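Local coordinates for protein lactaldehyde dehydrogenase (Escherichia coli, PDB 2IMP) that catalyses the NAD-dependent, irreversible oxidation of L-lactaldehyde to L-lactate and also acts on glycolaldehyde, serving the breakdown of fucose and rhamnose, at residues I112-M115 / A116-A119; V105-T108 / A109-D113. All coordinates share one frame; numbering follows the deposited sequence.

In the fold
Both contacts belong to helix 98-116 of the aldehyde dehydrogenase fold and to the type I turn that follows. Interaction 2 comes first along the chain, at 105-113, and interaction 1 follows at 112-119; their centres are about 10 Å apart, and the two segments overlap at Ile112 and Asp113. The helix thus joins two different surroundings. At interaction 2 its aromatic side chains stand near the lactate pocket, with the side chain of Phe107 about 8 Å from the bound lactic acid. At interaction 1 the chain runs on toward strand 123-127 and meets a second subunit of the tetramer, so one helix runs from the pocket's surroundings to a subunit interface.

Interaction 1. Residues I112-M115 / A116-A119; sequences IDYM and AEWA
The backbone N of Glu117 is shared between two successive carbonyls: Tyr114 O at 3.1 Å, and Asp113 O, a weak bond at 3.3 Å. Both bonds are bent, and Tyr114 O also accepts a hydrogen bond from Arg121 of the second subunit. One residue earlier, Ala116 N makes a regular i to i-4 bond to Ile112 O at 2.9 Å. One residue later, Trp118 N reaches back only three residues, to Met115 O at 3.0 Å, and a type I turn spans Ala116 to Ala119.

The side chains then close round this turn. Trp118 presents the edge of its pyrrole ring to the face of Tyr114 in an offset edge-to-face pair, the centroids 5.3 Å apart and the planes at 81°. Tyr114 can lie alongside because its CG stands anti to the backbone N (chi1 164°), which swings the ring forward along the helix until CZ is 3.7 Å from Trp118 NE1. Met115, bent at chi2 (-66°), brings SD to 3.8 Å from Trp118 CD1, a Met-aromatic contact at the ring edge. The Glu117 side chain, extended beyond CG, crosses Tyr114 at about a right angle, and its carboxylate is held by Arg121 and Arg73 of the second subunit. That Arg121 also makes a cation-pi contact with Trp118, so this part of the chain belongs to the subunit interface.

Within the chain, Ile112 and Met115 pack on helix 155-168, Ala116 and Ala119 meet Ala69 of helix 65-81, and Trp118 rests on Lys463 and Leu466 of helix 462-467.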
loop_
_atom_site.group_PDB
_atom_site.type_symbol
_atom_site.label_atom_id
_atom_site.label_comp_id
_atom_site.label_asym_id
_atom_site.label_seq_id
_atom_site.Cartn_x
_atom_site.Cartn_y
_atom_site.Cartn_z
ATOM N N ILE A 112 3.028 -9.556 -21.065
ATOM C CA ILE A 112 3.918 -10.492 -20.384
ATOM C C ILE A 112 5.129 -9.761 -19.761
ATOM O O ILE A 112 5.472 -9.992 -18.609
ATOM C CB ILE A 112 4.412 -11.603 -21.356
ATOM C CG1 ILE A 112 3.219 -12.471 -21.790
ATOM C CG2 ILE A 112 5.497 -12.445 -20.690
ATOM C CD1 ILE A 112 3.552 -13.595 -22.775
ATOM N N ASP A 113 5.758 -8.886 -20.541
ATOM C CA ASP A 113 6.875 -8.101 -20.035
ATOM C C ASP A 113 6.445 -7.250 -18.823
ATOM O O ASP A 113 7.151 -7.182 -17.819
ATOM C CB ASP A 113 7.430 -7.168 -21.120
ATOM C CG ASP A 113 8.308 -7.894 -22.130
ATOM O OD1 ASP A 113 8.838 -8.978 -21.804
ATOM O OD2 ASP A 113 8.482 -7.363 -23.249
ATOM N N TYR A 114 5.290 -6.601 -18.954
ATOM C CA TYR A 114 4.747 -5.797 -17.866
ATOM C C TYR A 114 4.584 -6.635 -16.581
ATOM O O TYR A 114 5.028 -6.230 -15.504
ATOM C CB TYR A 114 3.393 -5.191 -18.269
ATOM C CG TYR A 114 2.586 -4.668 -17.099
ATOM C CD1 TYR A 114 2.908 -3.461 -16.475
ATOM C CD2 TYR A 114 1.543 -5.423 -16.571
ATOM C CE1 TYR A 114 2.206 -3.028 -15.338
ATOM C CE2 TYR A 114 0.844 -5.007 -15.444
ATOM C CZ TYR A 114 1.179 -3.817 -14.832
ATOM O OH TYR A 114 0.498 -3.449 -13.698
ATOM N N MET A 115 3.963 -7.804 -16.715
ATOM C CA MET A 115 3.784 -8.691 -15.571
ATOM C C MET A 115 5.116 -9.171 -14.955
ATOM O O MET A 115 5.253 -9.244 -13.733
ATOM C CB MET A 115 2.932 -9.899 -15.968
ATOM C CG MET A 115 1.437 -9.602 -16.027
ATOM S SD MET A 115 0.750 -9.199 -14.392
ATOM C CE MET A 115 -0.778 -8.423 -14.841
ATOM N N ALA A 116 6.093 -9.479 -15.807
ATOM C CA ALA A 116 7.396 -9.918 -15.318
ATOM C C ALA A 116 8.051 -8.865 -14.392
ATOM O O ALA A 116 8.850 -9.196 -13.521
ATOM C CB ALA A 116 8.331 -10.224 -16.499
ATOM N N GLU A 117 7.679 -7.607 -14.605
ATOM C CA GLU A 117 8.203 -6.500 -13.818
ATOM C C GLU A 117 7.736 -6.506 -12.344
ATOM O O GLU A 117 8.265 -5.762 -11.522
ATOM C CB GLU A 117 7.822 -5.164 -14.474
ATOM C CG GLU A 117 8.254 -5.070 -15.927
ATOM C CD GLU A 117 7.809 -3.788 -16.600
ATOM O OE1 GLU A 117 6.767 -3.221 -16.207
ATOM O OE2 GLU A 117 8.494 -3.354 -17.544
ATOM N N TRP A 118 6.742 -7.336 -12.035
ATOM C CA TRP A 118 6.252 -7.443 -10.662
ATOM C C TRP A 118 7.178 -8.264 -9.745
ATOM O O TRP A 118 7.049 -8.217 -8.523
ATOM C CB TRP A 118 4.845 -8.067 -10.631
ATOM C CG TRP A 118 3.741 -7.089 -10.935
ATOM C CD1 TRP A 118 2.866 -7.140 -11.983
ATOM C CD2 TRP A 118 3.420 -5.894 -10.202
ATOM N NE1 TRP A 118 2.024 -6.050 -11.951
ATOM C CE2 TRP A 118 2.343 -5.269 -10.870
ATOM C CE3 TRP A 118 3.942 -5.292 -9.048
ATOM C CZ2 TRP A 118 1.772 -4.069 -10.424
ATOM C CZ3 TRP A 118 3.373 -4.089 -8.600
ATOM C CH2 TRP A 118 2.298 -3.495 -9.291
ATOM N N ALA A 119 8.115 -8.989 -10.356
ATOM C CA ALA A 119 9.043 -9.858 -9.632
ATOM C C ALA A 119 9.556 -9.346 -8.262
ATOM O O ALA A 119 9.366 -10.006 -7.241
ATOM C CB ALA A 119 10.237 -10.207 -10.528
#

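Interaction 2. Residues V105-T108 / A109-D113; sequences VAFT and ADYID
This is regular alpha-helix, part of helix 98-116, which passes near the lactate pocket: four successive i to i-4 bonds join 105-108 to 109-113, the shortest from Tyr111 N to Phe107 O at 2.8 Å. One face of the helix carries aromatic rings. Phe107 and Tyr111, one turn apart, touch at CE2 and CD2, 4.3 Å between them, and both rings also meet Phe157 of helix 155-168. Tyr111 CG lies anti to the backbone N (chi1 -172°), directing the ring onward along the helix; its OH hydrogen-bonds to Asp461 OD1, and its side chain packs on Arg161, a lactate-binding residue.

Asp110 folds back towards the preceding turn, with CG beside its own N (chi1 -65°). Its OD1 makes a salt bridge to Arg80 of helix 65-81, an arginine that Asp113 also binds. A water donates to Asp110 OD1 at 3.1 Å and to Ala106 O at 2.9 Å. With an alanine here, Arg80 would probably keep less opposing charge, and the water would lose one of its two acceptors. Ala106 O accepts from both this water and Asp110 N, the latter at 3.1 Å.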
loop_
_atom_site.group_PDB
_atom_site.type_symbol
_atom_site.label_atom_id
_atom_site.label_comp_id
_atom_site.label_asym_id
_atom_site.label_seq_id
_atom_site.Cartn_x
_atom_site.Cartn_y
_atom_site.Cartn_z
ATOM N N VAL A 105 -1.449 -9.703 -30.720
ATOM C CA VAL A 105 -0.144 -10.337 -30.558
ATOM C C VAL A 105 0.910 -9.404 -29.915
ATOM O O VAL A 105 1.587 -9.779 -28.959
ATOM C CB VAL A 105 0.392 -10.862 -31.912
ATOM C CG1 VAL A 105 1.830 -11.384 -31.749
ATOM C CG2 VAL A 105 -0.515 -11.986 -32.424
ATOM N N ALA A 106 1.032 -8.191 -30.451
ATOM C CA ALA A 106 1.968 -7.228 -29.891
ATOM C C ALA A 106 1.618 -6.879 -28.420
ATOM O O ALA A 106 2.495 -6.800 -27.564
ATOM C CB ALA A 106 1.981 -5.969 -30.740
ATOM N N PHE A 107 0.327 -6.690 -28.155
ATOM C CA PHE A 107 -0.143 -6.384 -26.805
ATOM C C PHE A 107 0.154 -7.530 -25.814
ATOM O O PHE A 107 0.545 -7.292 -24.672
ATOM C CB PHE A 107 -1.652 -6.109 -26.819
ATOM C CG PHE A 107 -2.212 -5.697 -25.479
ATOM C CD1 PHE A 107 -1.921 -4.447 -24.942
ATOM C CD2 PHE A 107 -3.040 -6.557 -24.760
ATOM C CE1 PHE A 107 -2.447 -4.061 -23.696
ATOM C CE2 PHE A 107 -3.570 -6.179 -23.513
ATOM C CZ PHE A 107 -3.276 -4.936 -22.987
ATOM N N THR A 108 -0.044 -8.766 -26.274
ATOM C CA THR A 108 0.224 -9.933 -25.454
ATOM C C THR A 108 1.698 -9.986 -24.986
ATOM O O THR A 108 1.984 -10.276 -23.822
ATOM C CB THR A 108 -0.134 -11.228 -26.222
ATOM O OG1 THR A 108 -1.538 -11.234 -26.494
ATOM C CG2 THR A 108 0.207 -12.463 -25.403
ATOM N N ALA A 109 2.611 -9.690 -25.908
ATOM C CA ALA A 109 4.028 -9.660 -25.585
ATOM C C ALA A 109 4.340 -8.543 -24.573
ATOM O O ALA A 109 5.079 -8.755 -23.614
ATOM C CB ALA A 109 4.860 -9.458 -26.857
ATOM N N ASP A 110 3.777 -7.359 -24.804
ATOM C CA ASP A 110 3.983 -6.257 -23.870
ATOM C C ASP A 110 3.379 -6.572 -22.485
ATOM O O ASP A 110 3.954 -6.240 -21.452
ATOM C CB ASP A 110 3.369 -4.958 -24.404
ATOM C CG ASP A 110 4.039 -4.470 -25.675
ATOM O OD1 ASP A 110 5.234 -4.764 -25.883
ATOM O OD2 ASP A 110 3.368 -3.775 -26.462
ATOM N N TYR A 111 2.224 -7.227 -22.490
ATOM C CA TYR A 111 1.567 -7.611 -21.245
ATOM C C TYR A 111 2.451 -8.555 -20.404
ATOM O O TYR A 111 2.603 -8.370 -19.198
ATOM C CB TYR A 111 0.226 -8.277 -21.556
ATOM C CG TYR A 111 -0.639 -8.549 -20.345
ATOM C CD1 TYR A 111 -0.453 -9.691 -19.575
ATOM C CD2 TYR A 111 -1.673 -7.678 -19.997
ATOM C CE1 TYR A 111 -1.277 -9.968 -18.490
ATOM C CE2 TYR A 111 -2.503 -7.947 -18.914
ATOM C CZ TYR A 111 -2.302 -9.096 -18.168
ATOM O OH TYR A 111 -3.135 -9.382 -17.118
ATOM N N ILE A 112 3.028 -9.556 -21.065
ATOM C CA ILE A 112 3.918 -10.492 -20.384
ATOM C C ILE A 112 5.129 -9.761 -19.761
ATOM O O ILE A 112 5.472 -9.992 -18.609
ATOM C CB ILE A 112 4.412 -11.603 -21.356
ATOM C CG1 ILE A 112 3.219 -12.471 -21.790
ATOM C CG2 ILE A 112 5.497 -12.445 -20.690
ATOM C CD1 ILE A 112 3.552 -13.595 -22.775
ATOM N N ASP A 113 5.758 -8.886 -20.541
ATOM C CA ASP A 113 6.875 -8.101 -20.035
ATOM C C ASP A 113 6.445 -7.250 -18.823
ATOM O O ASP A 113 7.151 -7.182 -17.819
ATOM C CB ASP A 113 7.430 -7.168 -21.120
ATOM C CG ASP A 113 8.308 -7.894 -22.130
ATOM O OD1 ASP A 113 8.838 -8.978 -21.804
ATOM O OD2 ASP A 113 8.482 -7.363 -23.249
HETATM O O HOH W 1 5.114 -6.198 -28.614
#